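Long-range contacts in putative mannose-6-phosphate isomerase YvyI (Bacillus subtilis, PDB 1QWR), which probably interconverts D-mannose 6-phosphate and D-fructose 6-phosphate, with one zinc ion bound per subunit: residues I9-V14 / H296-A301; R82-T87 / E268-C273; K88-K93 / H176-G181. All blocks are in the same frame, centred on the assembly; numbering follows the deposited sequence. Where two conformers were deposited one is given.

In the fold
From the N terminus, strand 9-17 comes first and pairs with strand 296-299, so contact 1 closes the outermost loop, nearly the whole chain. Within it, contact 2 brings residues 82-87 against residues 268-273 and closes a smaller loop, and within that, contact 3 joins residues 88-93 to residues 176-181. None of the three loops cross. Contacts 2 and 3 share strand 85-92, taking its beginning and its end, and their centres lie about 22 Å apart. Contacts 1 and 2 are bound directly, because strands 296-299 and 271-276 are neighbours. Together they tie the catalytic-family region to the C-terminal cupin region and, through contact 3, to the zinc site.

Contact 1 of 3, residues I9-V14 / H296-A301; sequences IFLTPV and HFILPA
Phe10 lays one face of its ring over the CB of Phe297, which sits 4.0 Å from the centroid of the Phe10 ring and close to the ring normal, a CH-pi contact. The two side chains run alongside each other in the same direction, with their ring planes at 37° and the CE1 of Phe10 3.7 Å from the CD2 of Phe297. They belong to a non-hydrogen-bonded antiparallel pair, which brings the backbones close. Phe297 holds its CG between its backbone N and carbonyl carbon (chi1 59°), and its ring leads away from the 9-14 segment while CB stays under Phe10.

On the other face, Ile9 and Ile298 form the hydrogen-bonded pair, each backbone N reaching the other's carbonyl O; Ile9 N to Ile298 O is 2.9 Å. Their branched CB atoms approach to 4.4 Å, and the CD1 of Leu11 meets the CD1 of Ile298 at 4.2 Å. Beta-branched isoleucine suits an extended strand that must fill a buried face. Leu11 N then donates a hydrogen bond to His296 O, and a water bridges Leu11 O and His296 N where direct pairing ends. His296 ND1 is hydrogen-bonded to Ser274 OG and NE2 to Tyr31 OH. The 296-299 strand thus lies between 9-17 and 271-276, while 9-17 also pairs with strands 38-44 and 53-54.

Contact 2 of 3, residues R82-T87 / E268-C273; sequences RFPLLT and ESFLIC
Phe83 and Phe270 cross obliquely, CE1 of Phe83 3.6 Å from CE1 of Phe270, with ring planes at 37° and centroids 5.6 Å apart. The other principal partner is Ile272, whose CD1 lies 3.7 Å from the CZ of Phe83 and equally close to the CD1 of Leu85, so that one methyl fills the angle between an aromatic ring and a leucine branch. Further along, the CG2 branch of Ile272 passes Thr87 in the opposite direction, 3.7 Å from its OG1, and the CG of Pro84 stands 4.5 Å from the CZ of Phe270, near the plane of that ring. The backbones stay well apart: the closest CA atoms, those of Thr87 and Ile272, are 8.4 Å from each other.

Torsions set these groups in place. Phe83 has CG anti to its backbone N (chi1 177°), which carries the ring from its loop toward the other segment, whereas the isoleucine spreads its two branches, CG1 toward Phe83 and CG2 toward Thr87. In the next shell, Asn190 holds the backbone carbonyl of Phe83, Phe75 meets the Phe270 ring edge-to-face, and Ile44 of strand 38-44 packs on both Thr87 and Ile272.

No hydrogen bond joins the two segments, and it is side chains alone that unite the two family regions here. Rigid aromatic rings and branched aliphatic chains suit such a join: with five of the six touching residues buried, attraction probably comes mainly from dispersion and the exclusion of water.

Contact 3 of 3, residues K88-K93 / H176-G181; sequences KLLDVK and HALCKG. With ZN (zinc ion), chain E.
Leu90 and Leu178 cross at about a right angle beside the zinc site of this cupin fold, one methyl of each facing the other: their CD1 atoms are only 3.4 Å apart, tighter than usual for carbon pairs. Val92 also stands at about a right angle to Leu178, its CG2 3.9 Å from the leucine's CD1. The valine's two branches divide the work. CG1, anti to the backbone N (chi1 -169°), comes 3.4 Å from Cys179 O, while CG2 faces the leucine. Short, branched side chains suit this buried junction, where the end of strand 85-92 meets the turn after strand 176-178.

Beyond the leucines the backbones themselves meet. Gly181 N gives a weak, bent hydrogen bond to Val92 O (2.8 Å, 130°), and its positive phi suits a residue without a side chain. The long chains of Lys93, which is exposed, and Lys180 start out away from the contact, although the CB of Lys180 touches Lys93 O.

The 176-178 strand also carries a zinc ligand, His176, which binds the zinc ion together with His101, Glu119 and a water. The zinc ion lies at the edge of the histidine ring, in its plane, 2.6 Å from His176 NE2.

Contact 1 of 3, residues I9-V14 / H296-A301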
ATOM      1  N   ILE A   9      15.093   6.007   9.216  1.00 15.29           N
ATOM      2  CA  ILE A   9      14.863   4.730   9.903  1.00 15.65           C
ATOM      3  C   ILE A   9      14.493   3.711   8.834  1.00 17.59           C
ATOM      4  O   ILE A   9      13.382   3.750   8.313  1.00 15.16           O
ATOM      5  CB  ILE A   9      13.708   4.866  10.927  1.00 13.60           C
ATOM      6  CG1 ILE A   9      14.056   5.949  11.948  1.00 17.19           C
ATOM      7  CG2 ILE A   9      13.416   3.509  11.609  1.00 14.23           C
ATOM      8  CD1 ILE A   9      12.848   6.424  12.748  1.00 19.50           C
ATOM      9  N   PHE A  10      15.414   2.808   8.506  1.00 18.37           N
ATOM     10  CA  PHE A  10      15.146   1.814   7.473  1.00 18.34           C
ATOM     11  C   PHE A  10      14.420   0.627   8.069  1.00 18.64           C
ATOM     12  O   PHE A  10      14.625   0.282   9.238  1.00 18.30           O
ATOM     13  CB  PHE A  10      16.453   1.366   6.807  1.00 17.77           C
ATOM     14  CG  PHE A  10      17.035   2.397   5.877  1.00 17.05           C
ATOM     15  CD1 PHE A  10      16.799   2.332   4.503  1.00 18.11           C
ATOM     16  CD2 PHE A  10      17.775   3.461   6.383  1.00 20.59           C
ATOM     17  CE1 PHE A  10      17.288   3.331   3.643  1.00 20.21           C
ATOM     18  CE2 PHE A  10      18.273   4.469   5.533  1.00 20.10           C
ATOM     19  CZ  PHE A  10      18.024   4.399   4.161  1.00 21.42           C
ATOM     20  N   LEU A  11      13.567   0.013   7.255  1.00 15.94           N
ATOM     21  CA  LEU A  11      12.759  -1.118   7.678  1.00 16.57           C
ATOM     22  C   LEU A  11      13.064  -2.380   6.896  1.00 16.48           C
ATOM     23  O   LEU A  11      13.230  -2.351   5.686  1.00 17.78           O
ATOM     24  CB  LEU A  11      11.266  -0.778   7.527  1.00 15.18           C
ATOM     25  CG  LEU A  11      10.968   0.462   8.380  1.00 19.55           C
ATOM     26  CD1 LEU A  11       9.603   1.011   8.096  1.00 22.19           C
ATOM     27  CD2 LEU A  11      11.127   0.064   9.854  1.00 17.05           C
ATOM     28  N   THR A  12      13.122  -3.494   7.609  1.00 15.80           N
ATOM     29  CA  THR A  12      13.380  -4.782   6.976  1.00 19.31           C
ATOM     30  C   THR A  12      12.045  -5.345   6.553  1.00 19.77           C
ATOM     31  O   THR A  12      11.131  -5.457   7.364  1.00 22.69           O
ATOM     32  CB  THR A  12      14.014  -5.757   7.954  1.00 20.06           C
ATOM     33  OG1 THR A  12      15.306  -5.270   8.315  1.00 21.28           O
ATOM     34  CG2 THR A  12      14.136  -7.157   7.305  1.00 19.41           C
ATOM     35  N   PRO A  13      11.918  -5.730   5.279  1.00 23.04           N
ATOM     36  CA  PRO A  13      10.665  -6.286   4.756  1.00 24.43           C
ATOM     37  C   PRO A  13      10.190  -7.631   5.324  1.00 23.42           C
ATOM     38  O   PRO A  13      10.987  -8.495   5.701  1.00 23.36           O
ATOM     39  CB  PRO A  13      10.917  -6.351   3.251  1.00 25.64           C
ATOM     40  CG  PRO A  13      12.400  -6.521   3.136  1.00 27.00           C
ATOM     41  CD  PRO A  13      12.952  -5.636   4.234  1.00 23.49           C
ATOM     42  N   VAL A  14       8.873  -7.777   5.353  1.00 23.50           N
ATOM     43  CA  VAL A  14       8.174  -8.972   5.813  1.00 22.79           C
ATOM     44  C   VAL A  14       7.471  -9.486   4.558  1.00 22.05           C
ATOM     45  O   VAL A  14       7.035  -8.675   3.741  1.00 22.43           O
ATOM     46  CB  VAL A  14       7.098  -8.590   6.851  1.00 22.75           C
ATOM     47  CG1 VAL A  14       6.234  -9.794   7.200  1.00 22.32           C
ATOM     48  CG2 VAL A  14       7.777  -8.039   8.097  1.00 27.14           C
ATOM     49  N   HIS A 296      12.990   0.748   2.075  1.00 13.47           N
ATOM     50  CA  HIS A 296      11.789   1.357   2.635  1.00 13.74           C
ATOM     51  C   HIS A 296      12.265   2.003   3.929  1.00 15.48           C
ATOM     52  O   HIS A 296      13.003   1.375   4.717  1.00 13.84           O
ATOM     53  CB  HIS A 296      10.733   0.297   2.916  1.00 13.94           C
ATOM     54  CG  HIS A 296      10.296  -0.427   1.684  1.00 14.66           C
ATOM     55  ND1 HIS A 296       9.483   0.153   0.726  1.00 11.54           N
ATOM     56  CD2 HIS A 296      10.615  -1.655   1.219  1.00 13.18           C
ATOM     57  CE1 HIS A 296       9.321  -0.696  -0.278  1.00 12.38           C
ATOM     58  NE2 HIS A 296      10.000  -1.800  -0.006  1.00 13.18           N
ATOM     59  N   PHE A 297      11.857   3.244   4.155  1.00 13.45           N
ATOM     60  CA  PHE A 297      12.300   3.939   5.355  1.00 14.44           C
ATOM     61  C   PHE A 297      11.380   5.062   5.750  1.00 14.18           C
ATOM     62  O   PHE A 297      10.539   5.530   4.958  1.00 14.92           O
ATOM     63  CB  PHE A 297      13.724   4.488   5.158  1.00 13.56           C
ATOM     64  CG  PHE A 297      13.863   5.451   3.999  1.00 12.34           C
ATOM     65  CD1 PHE A 297      13.788   6.840   4.196  1.00 14.72           C
ATOM     66  CD2 PHE A 297      14.092   4.970   2.724  1.00 13.03           C
ATOM     67  CE1 PHE A 297      13.949   7.735   3.112  1.00 14.85           C
ATOM     68  CE2 PHE A 297      14.253   5.847   1.630  1.00 16.24           C
ATOM     69  CZ  PHE A 297      14.185   7.237   1.819  1.00 16.00           C
ATOM     70  N   ILE A 298      11.542   5.483   6.996  1.00 15.03           N
ATOM     71  CA  ILE A 298      10.771   6.577   7.541  1.00 14.74           C
ATOM     72  C   ILE A 298      11.715   7.720   7.856  1.00 16.70           C
ATOM     73  O   ILE A 298      12.798   7.504   8.416  1.00 16.52           O
ATOM     74  CB  ILE A 298      10.044   6.129   8.836  1.00 13.56           C
ATOM     75  CG1 ILE A 298       8.870   5.225   8.466  1.00 14.69           C
ATOM     76  CG2 ILE A 298       9.580   7.354   9.638  1.00 15.29           C
ATOM     77  CD1 ILE A 298       8.195   4.595   9.673  1.00 16.59           C
ATOM     78  N   LEU A 299      11.341   8.932   7.427  1.00 15.78           N
ATOM     79  CA  LEU A 299      12.110  10.109   7.766  1.00 14.28           C
ATOM     80  C   LEU A 299      11.307  10.675   8.951  1.00 13.96           C
ATOM     81  O   LEU A 299      10.129  11.064   8.805  1.00 14.32           O
ATOM     82  CB  LEU A 299      12.144  11.135   6.603  1.00 13.83           C
ATOM     83  CG  LEU A 299      12.845  10.625   5.332  1.00 17.08           C
ATOM     84  CD1 LEU A 299      12.777  11.669   4.192  1.00 16.21           C
ATOM     85  CD2 LEU A 299      14.297  10.297   5.669  1.00 17.32           C
ATOM     86  N   PRO A 300      11.932  10.723  10.133  1.00 15.83           N
ATOM     87  CA  PRO A 300      11.341  11.213  11.385  1.00 15.81           C
ATOM     88  C   PRO A 300      10.967  12.686  11.409  1.00 17.27           C
ATOM     89  O   PRO A 300      11.373  13.460  10.537  1.00 16.43           O
ATOM     90  CB  PRO A 300      12.409  10.862  12.424  1.00 16.24           C
ATOM     91  CG  PRO A 300      13.663  11.029  11.673  1.00 17.52           C
ATOM     92  CD  PRO A 300      13.351  10.374  10.331  1.00 14.81           C
ATOM     93  N   ALA A 301      10.176  13.053  12.419  1.00 18.10           N
ATOM     94  CA  ALA A 301       9.719  14.427  12.618  1.00 17.56           C
ATOM     95  C   ALA A 301      10.848  15.445  12.565  1.00 19.00           C
ATOM     96  O   ALA A 301      10.730  16.469  11.884  1.00 18.85           O
ATOM     97  CB  ALA A 301       8.991  14.546  13.958  1.00 18.26           C
TER
HETATM   98  O   HOH W   1      14.680  -1.203   3.622  1.00 16.25           O

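Contact 2 of 3, residues R82-T87 / E268-C273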
ATOM      1  N   ARG A  82      -2.393   3.214  17.336  0.50 18.88           N
ATOM      2  CA  ARG A  82      -1.441   2.461  16.529  0.50 18.15           C
ATOM      3  C   ARG A  82      -0.912   3.288  15.368  0.51 17.20           C
ATOM      4  O   ARG A  82      -1.551   4.250  14.945  0.50 16.69           O
ATOM      5  CB  ARG A  82      -2.116   1.211  15.963  0.51 18.66           C
ATOM      6  CG  ARG A  82      -2.848   0.347  17.002  0.50 17.28           C
ATOM      7  CD  ARG A  82      -3.707  -0.681  16.313  0.53 20.19           C
ATOM      8  NE  ARG A  82      -4.743  -1.178  17.212  0.54 20.74           N
ATOM      9  CZ  ARG A  82      -4.497  -1.923  18.283  0.50 19.96           C
ATOM     10  NH1 ARG A  82      -3.242  -2.260  18.583  0.52 17.82           N
ATOM     11  NH2 ARG A  82      -5.505  -2.322  19.055  0.64 19.98           N
ATOM     12  N   PHE A  83       0.260   2.906  14.866  1.00 16.70           N
ATOM     13  CA  PHE A  83       0.868   3.576  13.698  1.00 14.84           C
ATOM     14  C   PHE A  83      -0.311   3.460  12.708  1.00 14.78           C
ATOM     15  O   PHE A  83      -0.883   2.391  12.532  1.00 15.96           O
ATOM     16  CB  PHE A  83       2.074   2.772  13.233  1.00 13.26           C
ATOM     17  CG  PHE A  83       2.737   3.330  12.002  1.00 16.72           C
ATOM     18  CD1 PHE A  83       3.645   4.399  12.103  1.00 16.27           C
ATOM     19  CD2 PHE A  83       2.468   2.781  10.746  1.00 13.94           C
ATOM     20  CE1 PHE A  83       4.282   4.904  10.959  1.00 14.53           C
ATOM     21  CE2 PHE A  83       3.095   3.275   9.600  1.00 12.99           C
ATOM     22  CZ  PHE A  83       4.008   4.341   9.709  1.00 15.71           C
ATOM     23  N   PRO A  84      -0.657   4.557  12.014  1.00 14.97           N
ATOM     24  CA  PRO A  84      -1.802   4.548  11.108  1.00 14.49           C
ATOM     25  C   PRO A  84      -1.843   3.902   9.747  1.00 11.53           C
ATOM     26  O   PRO A  84      -2.939   3.597   9.246  1.00 13.36           O
ATOM     27  CB  PRO A  84      -2.153   6.036  11.024  1.00 14.78           C
ATOM     28  CG  PRO A  84      -0.812   6.679  10.993  1.00 15.87           C
ATOM     29  CD  PRO A  84      -0.031   5.892  12.082  1.00 14.99           C
ATOM     30  N   LEU A  85      -0.683   3.704   9.145  1.00 13.60           N
ATOM     31  CA  LEU A  85      -0.651   3.175   7.802  1.00 12.08           C
ATOM     32  C   LEU A  85       0.069   1.848   7.624  1.00 14.27           C
ATOM     33  O   LEU A  85       0.701   1.331   8.546  1.00 14.63           O
ATOM     34  CB  LEU A  85      -0.019   4.246   6.891  1.00 12.89           C
ATOM     35  CG  LEU A  85      -0.722   5.622   6.854  1.00 14.49           C
ATOM     36  CD1 LEU A  85       0.108   6.612   6.030  1.00 18.66           C
ATOM     37  CD2 LEU A  85      -2.114   5.486   6.245  1.00 11.92           C
ATOM     38  N   LEU A  86      -0.019   1.327   6.402  1.00 13.54           N
ATOM     39  CA  LEU A  86       0.630   0.088   6.027  1.00 14.94           C
ATOM     40  C   LEU A  86       0.960   0.203   4.550  1.00 14.88           C
ATOM     41  O   LEU A  86       0.092   0.538   3.746  1.00 12.82           O
ATOM     42  CB  LEU A  86      -0.299  -1.091   6.298  1.00 14.94           C
ATOM     43  CG  LEU A  86       0.025  -2.450   5.667  1.00 15.12           C
ATOM     44  CD1 LEU A  86       1.377  -2.961   6.177  1.00 14.72           C
ATOM     45  CD2 LEU A  86      -1.113  -3.427   6.057  1.00 14.93           C
ATOM     46  N   THR A  87       2.226  -0.033   4.199  1.00 12.23           N
ATOM     47  CA  THR A  87       2.652   0.069   2.811  1.00 13.64           C
ATOM     48  C   THR A  87       3.163  -1.279   2.345  1.00 14.63           C
ATOM     49  O   THR A  87       4.002  -1.897   3.008  1.00 12.89           O
ATOM     50  CB  THR A  87       3.788   1.092   2.656  1.00 11.05           C
ATOM     51  OG1 THR A  87       3.365   2.361   3.178  1.00 15.56           O
ATOM     52  CG2 THR A  87       4.178   1.245   1.202  1.00 13.86           C
ATOM     53  N   GLU A 268       6.689  17.352   7.611  1.00 20.38           N
ATOM     54  CA  GLU A 268       5.491  16.670   8.094  1.00 18.72           C
ATOM     55  C   GLU A 268       5.803  15.986   9.422  1.00 17.68           C
ATOM     56  O   GLU A 268       6.924  16.069   9.931  1.00 16.54           O
ATOM     57  CB  GLU A 268       5.025  15.612   7.081  1.00 20.98           C
ATOM     58  CG  GLU A 268       4.691  16.141   5.676  1.00 21.93           C
ATOM     59  CD  GLU A 268       3.579  17.185   5.672  1.00 27.45           C
ATOM     60  OE1 GLU A 268       2.636  17.062   6.482  1.00 27.13           O
ATOM     61  OE2 GLU A 268       3.646  18.128   4.844  1.00 29.42           O
ATOM     62  N   SER A 269       4.819  15.292   9.978  1.00 17.03           N
ATOM     63  CA  SER A 269       5.042  14.581  11.239  1.00 17.85           C
ATOM     64  C   SER A 269       6.088  13.483  11.036  1.00 16.71           C
ATOM     65  O   SER A 269       6.855  13.166  11.937  1.00 18.27           O
ATOM     66  CB  SER A 269       3.733  13.990  11.737  1.00 18.58           C
ATOM     67  OG  SER A 269       2.892  15.051  12.152  1.00 26.14           O
ATOM     68  N   PHE A 270       6.069  12.878   9.855  1.00 15.40           N
ATOM     69  CA  PHE A 270       7.053  11.872   9.445  1.00 14.45           C
ATOM     70  C   PHE A 270       6.724  11.512   8.000  1.00 13.38           C
ATOM     71  O   PHE A 270       5.592  11.720   7.554  1.00 14.39           O
ATOM     72  CB  PHE A 270       7.010  10.620  10.331  1.00 16.21           C
ATOM     73  CG  PHE A 270       5.676   9.939  10.365  1.00 14.09           C
ATOM     74  CD1 PHE A 270       5.372   8.901   9.475  1.00 17.30           C
ATOM     75  CD2 PHE A 270       4.725  10.319  11.310  1.00 13.70           C
ATOM     76  CE1 PHE A 270       4.135   8.250   9.532  1.00 15.99           C
ATOM     77  CE2 PHE A 270       3.490   9.684  11.373  1.00 15.35           C
ATOM     78  CZ  PHE A 270       3.187   8.645  10.488  1.00 16.09           C
ATOM     79  N   LEU A 271       7.703  11.000   7.260  1.00 14.11           N
ATOM     80  CA  LEU A 271       7.459  10.609   5.865  1.00 13.38           C
ATOM     81  C   LEU A 271       7.773   9.139   5.695  1.00 13.06           C
ATOM     82  O   LEU A 271       8.808   8.678   6.172  1.00 14.66           O
ATOM     83  CB  LEU A 271       8.358  11.403   4.909  1.00 14.58           C
ATOM     84  CG  LEU A 271       8.119  12.909   4.803  1.00 19.95           C
ATOM     85  CD1 LEU A 271       9.074  13.486   3.738  1.00 22.21           C
ATOM     86  CD2 LEU A 271       6.656  13.193   4.436  1.00 22.68           C
ATOM     87  N   ILE A 272       6.873   8.421   5.035  1.00 11.98           N
ATOM     88  CA  ILE A 272       7.032   7.002   4.729  1.00 11.91           C
ATOM     89  C   ILE A 272       7.562   6.977   3.290  1.00 12.92           C
ATOM     90  O   ILE A 272       6.895   7.499   2.387  1.00 14.69           O
ATOM     91  CB  ILE A 272       5.689   6.275   4.770  1.00 12.37           C
ATOM     92  CG1 ILE A 272       5.160   6.267   6.200  1.00 13.08           C
ATOM     93  CG2 ILE A 272       5.849   4.846   4.178  1.00 10.70           C
ATOM     94  CD1 ILE A 272       3.694   5.800   6.327  1.00 12.69           C
ATOM     95  N   CYS A 273       8.711   6.326   3.071  1.00 11.16           N
ATOM     96  CA  CYS A 273       9.362   6.310   1.762  1.00 12.33           C
ATOM     97  C   CYS A 273       9.730   4.924   1.237  1.00 12.06           C
ATOM     98  O   CYS A 273      10.276   4.104   1.987  1.00 12.28           O
ATOM     99  CB  CYS A 273      10.662   7.143   1.826  1.00 12.77           C
ATOM    100  SG  CYS A 273      10.459   8.800   2.562  1.00 15.89           S
TER

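Contact 3 of 3, residues K88-K93 / H176-G181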
ATOM      1  N   LYS A  88       2.690  -1.699   1.179  1.00 12.52           N
ATOM      2  CA  LYS A  88       3.104  -2.974   0.602  1.00 14.16           C
ATOM      3  C   LYS A  88       3.496  -2.867  -0.858  1.00 13.79           C
ATOM      4  O   LYS A  88       3.077  -1.937  -1.566  1.00 13.94           O
ATOM      5  CB  LYS A  88       1.946  -3.971   0.623  1.00 14.69           C
ATOM      6  CG  LYS A  88       1.346  -4.258   1.985  1.00 15.17           C
ATOM      7  CD  LYS A  88       0.133  -5.190   1.774  1.00 13.08           C
ATOM      8  CE  LYS A  88      -0.673  -5.407   3.051  1.00 15.56           C
ATOM      9  NZ  LYS A  88      -1.775  -6.371   2.753  1.00 16.92           N
ATOM     10  N   LEU A  89       4.308  -3.837  -1.285  1.00 13.69           N
ATOM     11  CA  LEU A  89       4.668  -4.034  -2.693  1.00 15.46           C
ATOM     12  C   LEU A  89       3.904  -5.327  -3.019  1.00 15.20           C
ATOM     13  O   LEU A  89       4.024  -6.325  -2.273  1.00 16.77           O
ATOM     14  CB  LEU A  89       6.172  -4.253  -2.875  1.00 14.26           C
ATOM     15  CG  LEU A  89       6.978  -2.954  -2.956  1.00 16.48           C
ATOM     16  CD1 LEU A  89       8.481  -3.309  -2.970  1.00 15.01           C
ATOM     17  CD2 LEU A  89       6.602  -2.160  -4.226  1.00 16.28           C
ATOM     18  N   LEU A  90       3.115  -5.316  -4.102  1.00 14.25           N
ATOM     19  CA  LEU A  90       2.303  -6.474  -4.470  1.00 15.75           C
ATOM     20  C   LEU A  90       2.703  -7.055  -5.823  1.00 14.81           C
ATOM     21  O   LEU A  90       2.777  -6.328  -6.815  1.00 16.95           O
ATOM     22  CB  LEU A  90       0.827  -6.085  -4.551  1.00 15.59           C
ATOM     23  CG  LEU A  90       0.222  -5.354  -3.349  1.00 19.41           C
ATOM     24  CD1 LEU A  90      -1.205  -4.921  -3.679  1.00 19.32           C
ATOM     25  CD2 LEU A  90       0.244  -6.259  -2.144  1.00 17.70           C
ATOM     26  N   ASP A  91       2.956  -8.360  -5.839  1.00 15.99           N
ATOM     27  CA  ASP A  91       3.320  -9.073  -7.061  1.00 14.49           C
ATOM     28  C   ASP A  91       2.059  -9.820  -7.463  1.00 15.83           C
ATOM     29  O   ASP A  91       1.812 -10.957  -6.997  1.00 15.27           O
ATOM     30  CB  ASP A  91       4.445 -10.072  -6.766  1.00 15.08           C
ATOM     31  CG  ASP A  91       4.796 -10.933  -7.975  1.00 16.88           C
ATOM     32  OD1 ASP A  91       4.273 -10.672  -9.086  1.00 17.58           O
ATOM     33  OD2 ASP A  91       5.602 -11.873  -7.787  1.00 19.91           O
ATOM     34  N   VAL A  92       1.248  -9.162  -8.287  1.00 16.00           N
ATOM     35  CA  VAL A  92      -0.016  -9.745  -8.721  1.00 16.61           C
ATOM     36  C   VAL A  92       0.213 -10.528 -10.015  1.00 15.43           C
ATOM     37  O   VAL A  92       0.010 -10.017 -11.119  1.00 17.53           O
ATOM     38  CB  VAL A  92      -1.078  -8.649  -8.931  1.00 15.77           C
ATOM     39  CG1 VAL A  92      -2.476  -9.287  -9.110  1.00 17.58           C
ATOM     40  CG2 VAL A  92      -1.117  -7.698  -7.717  1.00 16.68           C
ATOM     41  N   LYS A  93       0.676 -11.758  -9.845  1.00 19.21           N
ATOM     42  CA  LYS A  93       0.957 -12.663 -10.954  1.00 20.88           C
ATOM     43  C   LYS A  93      -0.371 -13.149 -11.518  1.00 23.16           C
ATOM     44  O   LYS A  93      -0.588 -13.115 -12.733  1.00 24.79           O
ATOM     45  CB  LYS A  93       1.786 -13.856 -10.456  1.00 22.50           C
ATOM     46  CG  LYS A  93       2.199 -14.806 -11.574  1.00 26.25           C
ATOM     47  CD  LYS A  93       3.100 -15.896 -11.060  1.00 28.89           C
ATOM     48  CE  LYS A  93       3.474 -16.856 -12.200  1.00 31.91           C
ATOM     49  NZ  LYS A  93       4.321 -17.982 -11.719  1.00 34.44           N
ATOM     50  N   HIS A 176     -13.709  -4.378  -5.175  1.00 20.20           N
ATOM     51  CA  HIS A 176     -12.574  -4.298  -6.081  1.00 20.63           C
ATOM     52  C   HIS A 176     -11.712  -5.553  -6.105  1.00 20.24           C
ATOM     53  O   HIS A 176     -11.952  -6.518  -5.376  1.00 21.93           O
ATOM     54  CB  HIS A 176     -11.670  -3.142  -5.662  1.00 20.51           C
ATOM     55  CG  HIS A 176     -11.037  -3.350  -4.320  1.00 21.92           C
ATOM     56  ND1 HIS A 176     -11.726  -3.191  -3.135  1.00 21.30           N
ATOM     57  CD2 HIS A 176      -9.810  -3.807  -3.977  1.00 21.56           C
ATOM     58  CE1 HIS A 176     -10.953  -3.545  -2.128  1.00 23.52           C
ATOM     59  NE2 HIS A 176      -9.787  -3.924  -2.612  1.00 21.48           N
ATOM     60  N   ALA A 177     -10.700  -5.507  -6.970  1.00 20.65           N
ATOM     61  CA  ALA A 177      -9.710  -6.568  -7.097  1.00 20.19           C
ATOM     62  C   ALA A 177      -8.623  -6.158  -8.083  1.00 20.43           C
ATOM     63  O   ALA A 177      -8.906  -5.570  -9.137  1.00 20.34           O
ATOM     64  CB  ALA A 177     -10.349  -7.861  -7.575  1.00 21.77           C
ATOM     65  N   LEU A 178      -7.376  -6.422  -7.715  1.00 19.57           N
ATOM     66  CA  LEU A 178      -6.283  -6.173  -8.637  1.00 21.72           C
ATOM     67  C   LEU A 178      -6.290  -7.436  -9.511  1.00 22.65           C
ATOM     68  O   LEU A 178      -6.612  -8.528  -9.018  1.00 22.77           O
ATOM     69  CB  LEU A 178      -4.953  -6.067  -7.884  1.00 20.20           C
ATOM     70  CG  LEU A 178      -4.684  -4.760  -7.137  1.00 20.79           C
ATOM     71  CD1 LEU A 178      -3.434  -4.905  -6.281  1.00 18.14           C
ATOM     72  CD2 LEU A 178      -4.523  -3.622  -8.148  1.00 22.48           C
ATOM     73  N   CYS A 179      -5.949  -7.301 -10.786  1.00 22.40           N
ATOM     74  CA  CYS A 179      -5.941  -8.450 -11.678  1.00 24.96           C
ATOM     75  C   CYS A 179      -4.540  -8.824 -12.163  1.00 24.66           C
ATOM     76  O   CYS A 179      -3.594  -8.036 -12.052  1.00 24.60           O
ATOM     77  CB  CYS A 179      -6.900  -8.204 -12.841  1.00 25.85           C
ATOM     78  SG  CYS A 179      -8.632  -7.990 -12.271  1.00 31.83           S
ATOM     79  N   LYS A 180      -4.410 -10.049 -12.668  0.49 23.94           N
ATOM     80  CA  LYS A 180      -3.126 -10.577 -13.117  0.51 21.83           C
ATOM     81  C   LYS A 180      -2.261  -9.650 -13.958  0.50 20.97           C
ATOM     82  O   LYS A 180      -2.763  -8.893 -14.794  0.51 21.38           O
ATOM     83  CB  LYS A 180      -3.335 -11.889 -13.878  0.49 23.49           C
ATOM     84  CG  LYS A 180      -3.977 -11.721 -15.239  0.70 25.13           C
ATOM     85  CD  LYS A 180      -4.133 -13.072 -15.937  0.55 24.64           C
ATOM     86  CE  LYS A 180      -2.800 -13.794 -16.056  0.51 26.04           C
ATOM     87  NZ  LYS A 180      -2.951 -15.156 -16.644  0.41 26.35           N
ATOM     88  N   GLY A 181      -0.952  -9.739 -13.721  1.00 17.89           N
ATOM     89  CA  GLY A 181       0.030  -8.940 -14.443  1.00 21.40           C
ATOM     90  C   GLY A 181       0.277  -7.515 -13.998  1.00 20.78           C
ATOM     91  O   GLY A 181       0.374  -6.622 -14.830  1.00 22.38           O
TER
HETATM   92 ZN    ZN E 604      -7.550  -4.414  -1.457  0.95 52.15          ZN
HETATM   93  O   HOH W   2      -5.725  -4.439   0.390  1.00 35.97           O